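Local structure of lipopolysaccharide heptosyltransferase 2 (Escherichia coli, 1PSW) at residues A203-Q208 against R334-L339; P282-Y287 against N340-Q345. The protein catalyses the transfer of the second heptose from ADP-L-glycero-beta-D-manno-heptose onto the heptosyl-Kdo2-lipid A module during synthesis of the lipopolysaccharide core. One frame throughout, in Å; residues are numbered along the deposited sequence.

Contact 1: residues A203-Q208 against R334-L339; sequences AELAKQ and RVLEEL
Leu205 meets Val335 and Leu336 where two neighbouring helices, 199-211 and 332-347, pack beside each other. The helix segments approach to 10.4 Å between axes, and their N-to-C directions differ by 45°. Leu205 reaches across with both branches: its CD2 touches CG1 of Val335 at 3.8 Å, the two side chains crossing at about a right angle, while its CD1 lies against CB of Leu336 at 3.8 Å. With CG anti to the backbone N (chi1 -179°), the leucine fork extends toward the second helix although the bond from CA to CB does not aim there. Both helices belong to the C-terminal Rossmann-like domain of the GT-B fold, whose parallel sheet carries them; Leu205 and Val335 also rest on Val266 of strand 264-268, which closes this hydrophobic layer from the sheet side. At the more solvent-accessible margin, Gln208 bends at chi2 and folds over CD2 of Leu336. That methyl has Gln208 CB 3.8 Å away and NE2 of the same residue also 3.8 Å away, so the glutamine makes van der Waals contact through its aliphatic stem and its amide nitrogen, with no hydrogen bond across to the other helix.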
loop_
_atom_site.group_PDB
_atom_site.type_symbol
_atom_site.label_atom_id
_atom_site.label_comp_id
_atom_site.label_asym_id
_atom_site.label_seq_id
_atom_site.Cartn_x
_atom_site.Cartn_y
_atom_site.Cartn_z
ATOM N N ALA A 203 -2.981 -13.689 -18.119
ATOM C CA ALA A 203 -2.423 -14.940 -18.628
ATOM C C ALA A 203 -1.705 -14.727 -19.958
ATOM O O ALA A 203 -0.599 -15.222 -20.160
ATOM C CB ALA A 203 -3.525 -15.982 -18.786
ATOM N N GLU A 204 -2.347 -13.994 -20.863
ATOM C CA GLU A 204 -1.766 -13.703 -22.168
ATOM C C GLU A 204 -0.463 -12.920 -21.986
ATOM O O GLU A 204 0.536 -13.182 -22.660
ATOM C CB GLU A 204 -2.760 -12.894 -23.010
ATOM C CG GLU A 204 -2.240 -12.410 -24.360
ATOM C CD GLU A 204 -1.689 -13.535 -25.218
ATOM O OE1 GLU A 204 -2.384 -14.563 -25.378
ATOM O OE2 GLU A 204 -0.563 -13.387 -25.742
ATOM N N LEU A 205 -0.470 -11.959 -21.066
ATOM C CA LEU A 205 0.728 -11.162 -20.805
ATOM C C LEU A 205 1.849 -12.043 -20.263
ATOM O O LEU A 205 3.020 -11.845 -20.585
ATOM C CB LEU A 205 0.432 -10.034 -19.803
ATOM C CG LEU A 205 1.626 -9.116 -19.472
ATOM C CD1 LEU A 205 2.178 -8.503 -20.753
ATOM C CD2 LEU A 205 1.205 -8.019 -18.508
ATOM N N ALA A 206 1.489 -13.010 -19.425
ATOM C CA ALA A 206 2.487 -13.909 -18.857
ATOM C C ALA A 206 3.131 -14.751 -19.965
ATOM O O ALA A 206 4.350 -14.956 -19.974
ATOM C CB ALA A 206 1.846 -14.815 -17.803
ATOM N N LYS A 207 2.319 -15.235 -20.901
ATOM C CA LYS A 207 2.841 -16.042 -22.004
ATOM C C LYS A 207 3.855 -15.235 -22.798
ATOM O O LYS A 207 4.913 -15.739 -23.183
ATOM C CB LYS A 207 1.714 -16.476 -22.948
ATOM C CG LYS A 207 0.685 -17.368 -22.309
ATOM C CD LYS A 207 -0.409 -17.730 -23.296
ATOM C CE LYS A 207 -1.465 -18.577 -22.619
ATOM N NZ LYS A 207 -2.645 -18.831 -23.485
ATOM N N GLN A 208 3.519 -13.977 -23.053
ATOM C CA GLN A 208 4.392 -13.086 -23.807
ATOM C C GLN A 208 5.705 -12.820 -23.068
ATOM O O GLN A 208 6.773 -12.782 -23.682
ATOM C CB GLN A 208 3.684 -11.755 -24.055
ATOM C CG GLN A 208 2.411 -11.844 -24.865
ATOM C CD GLN A 208 2.668 -12.040 -26.341
ATOM O OE1 GLN A 208 2.991 -13.142 -26.793
ATOM N NE2 GLN A 208 2.552 -10.959 -27.104
ATOM N N ARG A 334 -0.752 -3.733 -25.415
ATOM C CA ARG A 334 -0.540 -2.347 -25.002
ATOM C C ARG A 334 0.302 -2.332 -23.725
ATOM O O ARG A 334 1.271 -1.578 -23.612
ATOM C CB ARG A 334 -1.881 -1.646 -24.750
ATOM C CG ARG A 334 -1.762 -0.222 -24.222
ATOM C CD ARG A 334 -3.127 0.322 -23.813
ATOM N NE ARG A 334 -4.020 0.532 -24.955
ATOM C CZ ARG A 334 -4.114 1.670 -25.638
ATOM N NH1 ARG A 334 -3.368 2.712 -25.296
ATOM N NH2 ARG A 334 -4.954 1.766 -26.659
ATOM N N VAL A 335 -0.071 -3.181 -22.771
ATOM C CA VAL A 335 0.632 -3.284 -21.496
ATOM C C VAL A 335 2.062 -3.786 -21.688
ATOM O O VAL A 335 3.007 -3.269 -21.084
ATOM C CB VAL A 335 -0.128 -4.228 -20.523
ATOM C CG1 VAL A 335 0.637 -4.372 -19.205
ATOM C CG2 VAL A 335 -1.522 -3.667 -20.251
ATOM N N LEU A 336 2.222 -4.792 -22.539
ATOM C CA LEU A 336 3.543 -5.354 -22.805
ATOM C C LEU A 336 4.500 -4.295 -23.353
ATOM O O LEU A 336 5.668 -4.243 -22.972
ATOM C CB LEU A 336 3.435 -6.514 -23.798
ATOM C CG LEU A 336 4.753 -7.157 -24.226
ATOM C CD1 LEU A 336 5.460 -7.763 -23.017
ATOM C CD2 LEU A 336 4.473 -8.223 -25.275
ATOM N N GLU A 337 3.995 -3.459 -24.253
ATOM C CA GLU A 337 4.799 -2.397 -24.849
ATOM C C GLU A 337 5.258 -1.385 -23.811
ATOM O O GLU A 337 6.399 -0.927 -23.838
ATOM C CB GLU A 337 4.001 -1.686 -25.939
ATOM C CG GLU A 337 4.019 -2.404 -27.276
ATOM C CD GLU A 337 3.112 -1.754 -28.304
ATOM O OE1 GLU A 337 3.095 -0.504 -28.373
ATOM O OE2 GLU A 337 2.431 -2.490 -29.052
ATOM N N GLU A 338 4.357 -1.024 -22.905
ATOM C CA GLU A 338 4.684 -0.070 -21.850
ATOM C C GLU A 338 5.697 -0.700 -20.892
ATOM O O GLU A 338 6.616 -0.034 -20.406
ATOM C CB GLU A 338 3.425 0.311 -21.072
ATOM C CG GLU A 338 3.670 1.323 -19.971
ATOM C CD GLU A 338 3.883 2.725 -20.506
ATOM O OE1 GLU A 338 2.944 3.263 -21.133
ATOM O OE2 GLU A 338 4.987 3.280 -20.309
ATOM N N LEU A 339 5.515 -1.989 -20.626
ATOM C CA LEU A 339 6.388 -2.722 -19.724
ATOM C C LEU A 339 7.806 -2.862 -20.290
ATOM O O LEU A 339 8.775 -2.543 -19.607
ATOM C CB LEU A 339 5.786 -4.100 -19.427
ATOM C CG LEU A 339 6.324 -4.876 -18.223
ATOM C CD1 LEU A 339 6.074 -4.088 -16.941
ATOM C CD2 LEU A 339 5.632 -6.237 -18.142
#

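Contact 2: residues P282-Y287 against N340-Q345; sequences PLVALY and NALLLQ
The backbone of Leu283 is gripped by hydrogen bonds to Lys301 and Arg303, at the start of the adjoining strand 302-306, and its carbonyl oxygen has CD1 of Leu342 against it at 3.7 Å, a van der Waals contact. The contact joins strand 283-287 to the C-terminal helix 332-347 in the second Rossmann-like domain of this GT-B glycosyltransferase. The strand lies inside a parallel sheet, flanked by strands 264-268 and 302-306; Val284 pairs with Ile265 and Thr267 on the side away from the partners of Leu283. Leu342 is the single helix residue that carries the contact, and it works at two levels. Close to the helix backbone, its CB faces CB of Pro282 at 4.1 Å, where the CA atoms of strand and helix segments come nearest, those of Pro282 and Leu342 being 6.2 Å apart. Farther out, the isobutyl end reaches over the start of the strand. With CG anti to the carbonyl carbon (chi1 -67°), the side chain reaches the strand through CD1, which meets both the carbonyl of Leu283 and the side chain of Val284. The Leu283 side chain points away from the helix and packs instead on Met273 and Ala276 of helix 271-278, so successive strand residues serve helices on the two faces of the sheet. Nearer the start of the 340-345 segment, Asn340 is anchored by a hydrogen bond from ND2 to OE2 of Glu212, just beyond helix 199-211. Pro282 is covered further by Glu346, one turn on from Leu342. Val284 and Leu342 approach each other aslant, and of the two valine methyls it is CG2, beside the backbone N, that touches Leu342 CD1 at 3.9 Å.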
loop_
_atom_site.group_PDB
_atom_site.type_symbol
_atom_site.label_atom_id
_atom_site.label_comp_id
_atom_site.label_asym_id
_atom_site.label_seq_id
_atom_site.Cartn_x
_atom_site.Cartn_y
_atom_site.Cartn_z
ATOM N N PRO A 282 9.895 -0.356 -11.265
ATOM C CA PRO A 282 9.143 0.068 -12.450
ATOM C C PRO A 282 7.787 -0.610 -12.329
ATOM O O PRO A 282 7.707 -1.781 -11.962
ATOM C CB PRO A 282 9.963 -0.494 -13.600
ATOM C CG PRO A 282 11.366 -0.423 -13.064
ATOM C CD PRO A 282 11.202 -0.923 -11.641
ATOM N N LEU A 283 6.727 0.123 -12.629
ATOM C CA LEU A 283 5.398 -0.437 -12.496
ATOM C C LEU A 283 4.404 0.127 -13.493
ATOM O O LEU A 283 4.474 1.288 -13.881
ATOM C CB LEU A 283 4.906 -0.214 -11.058
ATOM C CG LEU A 283 3.425 -0.341 -10.708
ATOM C CD1 LEU A 283 3.226 -1.185 -9.454
ATOM C CD2 LEU A 283 2.866 1.056 -10.510
ATOM N N VAL A 284 3.487 -0.727 -13.923
ATOM C CA VAL A 284 2.444 -0.327 -14.858
ATOM C C VAL A 284 1.145 -0.563 -14.093
ATOM O O VAL A 284 0.844 -1.697 -13.713
ATOM C CB VAL A 284 2.458 -1.197 -16.138
ATOM C CG1 VAL A 284 1.313 -0.784 -17.058
ATOM C CG2 VAL A 284 3.783 -1.044 -16.858
ATOM N N ALA A 285 0.394 0.508 -13.863
ATOM C CA ALA A 285 -0.863 0.451 -13.131
ATOM C C ALA A 285 -2.052 0.591 -14.080
ATOM O O ALA A 285 -2.187 1.585 -14.789
ATOM C CB ALA A 285 -0.887 1.547 -12.075
ATOM N N LEU A 286 -2.909 -0.426 -14.082
ATOM C CA LEU A 286 -4.075 -0.469 -14.956
ATOM C C LEU A 286 -5.361 0.010 -14.299
ATOM O O LEU A 286 -5.826 -0.570 -13.310
ATOM C CB LEU A 286 -4.253 -1.894 -15.473
ATOM C CG LEU A 286 -2.950 -2.523 -15.981
ATOM C CD1 LEU A 286 -3.241 -3.926 -16.503
ATOM C CD2 LEU A 286 -2.333 -1.659 -17.092
ATOM N N TYR A 287 -5.943 1.061 -14.867
ATOM C CA TYR A 287 -7.180 1.639 -14.346
ATOM C C TYR A 287 -8.361 1.491 -15.292
ATOM O O TYR A 287 -8.211 1.527 -16.512
ATOM C CB TYR A 287 -6.990 3.125 -14.057
ATOM C CG TYR A 287 -6.159 3.426 -12.835
ATOM C CD1 TYR A 287 -4.772 3.262 -12.847
ATOM C CD2 TYR A 287 -6.762 3.886 -11.666
ATOM C CE1 TYR A 287 -4.008 3.556 -11.717
ATOM C CE2 TYR A 287 -6.009 4.181 -10.536
ATOM C CZ TYR A 287 -4.637 4.018 -10.566
ATOM O OH TYR A 287 -3.886 4.331 -9.453
ATOM N N ASN A 340 7.938 -3.321 -21.531
ATOM C CA ASN A 340 9.270 -3.474 -22.112
ATOM C C ASN A 340 10.048 -2.157 -22.122
ATOM O O ASN A 340 11.274 -2.149 -22.004
ATOM C CB ASN A 340 9.193 -4.033 -23.538
ATOM C CG ASN A 340 8.785 -5.490 -23.570
ATOM O OD1 ASN A 340 9.208 -6.282 -22.733
ATOM N ND2 ASN A 340 7.965 -5.854 -24.548
ATOM N N ALA A 341 9.336 -1.041 -22.252
ATOM C CA ALA A 341 9.985 0.271 -22.278
ATOM C C ALA A 341 10.625 0.589 -20.932
ATOM O O ALA A 341 11.777 1.022 -20.866
ATOM C CB ALA A 341 8.974 1.351 -22.639
ATOM N N LEU A 342 9.872 0.375 -19.858
ATOM C CA LEU A 342 10.372 0.633 -18.512
ATOM C C LEU A 342 11.470 -0.363 -18.152
ATOM O O LEU A 342 12.396 -0.035 -17.413
ATOM C CB LEU A 342 9.233 0.530 -17.490
ATOM C CG LEU A 342 8.115 1.584 -17.541
ATOM C CD1 LEU A 342 7.011 1.195 -16.559
ATOM C CD2 LEU A 342 8.674 2.963 -17.193
ATOM N N LEU A 343 11.360 -1.585 -18.666
ATOM C CA LEU A 343 12.370 -2.596 -18.388
ATOM C C LEU A 343 13.681 -2.194 -19.055
ATOM O O LEU A 343 14.756 -2.413 -18.499
ATOM C CB LEU A 343 11.910 -3.968 -18.888
ATOM C CG LEU A 343 10.858 -4.663 -18.008
ATOM C CD1 LEU A 343 10.231 -5.824 -18.759
ATOM C CD2 LEU A 343 11.506 -5.148 -16.724
ATOM N N LEU A 344 13.588 -1.587 -20.236
ATOM C CA LEU A 344 14.777 -1.145 -20.964
ATOM C C LEU A 344 15.482 -0.027 -20.196
ATOM O O LEU A 344 16.700 -0.057 -20.020
ATOM C CB LEU A 344 14.395 -0.642 -22.358
ATOM C CG LEU A 344 15.561 -0.064 -23.171
ATOM C CD1 LEU A 344 16.467 -1.197 -23.647
ATOM C CD2 LEU A 344 15.024 0.722 -24.359
ATOM N N GLN A 345 14.703 0.955 -19.748
ATOM C CA GLN A 345 15.218 2.095 -18.988
ATOM C C GLN A 345 16.027 1.611 -17.790
ATOM O O GLN A 345 17.107 2.124 -17.499
ATOM C CB GLN A 345 14.060 2.957 -18.481
ATOM C CG GLN A 345 14.485 4.193 -17.687
ATOM C CD GLN A 345 13.394 4.697 -16.740
ATOM O OE1 GLN A 345 12.202 4.635 -17.053
ATOM N NE2 GLN A 345 13.804 5.218 -15.585
#

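Helix 332-347 is common to both contacts: residues 334-339 face helix 199-211 in contact 1, and the next turns reach strand 283-287 in contact 2. Their centres are about 10 Å apart, and the packing is continuous between them. Leu339 CD1 lies 3.8 Å from Val284 CG2, and Val335 CG2 is equally close to Leu286 CD2, while Glu338 CG approaches Val284 CG2 at 3.9 Å. The C-terminal helix is thus held against a neighbouring helix and the sheet beneath. In GT-B enzymes the donor nucleotide is usually bound by this domain at the interdomain cleft; contact 1 joins two helices of the domain, and contact 2 ties one of them to its sheet.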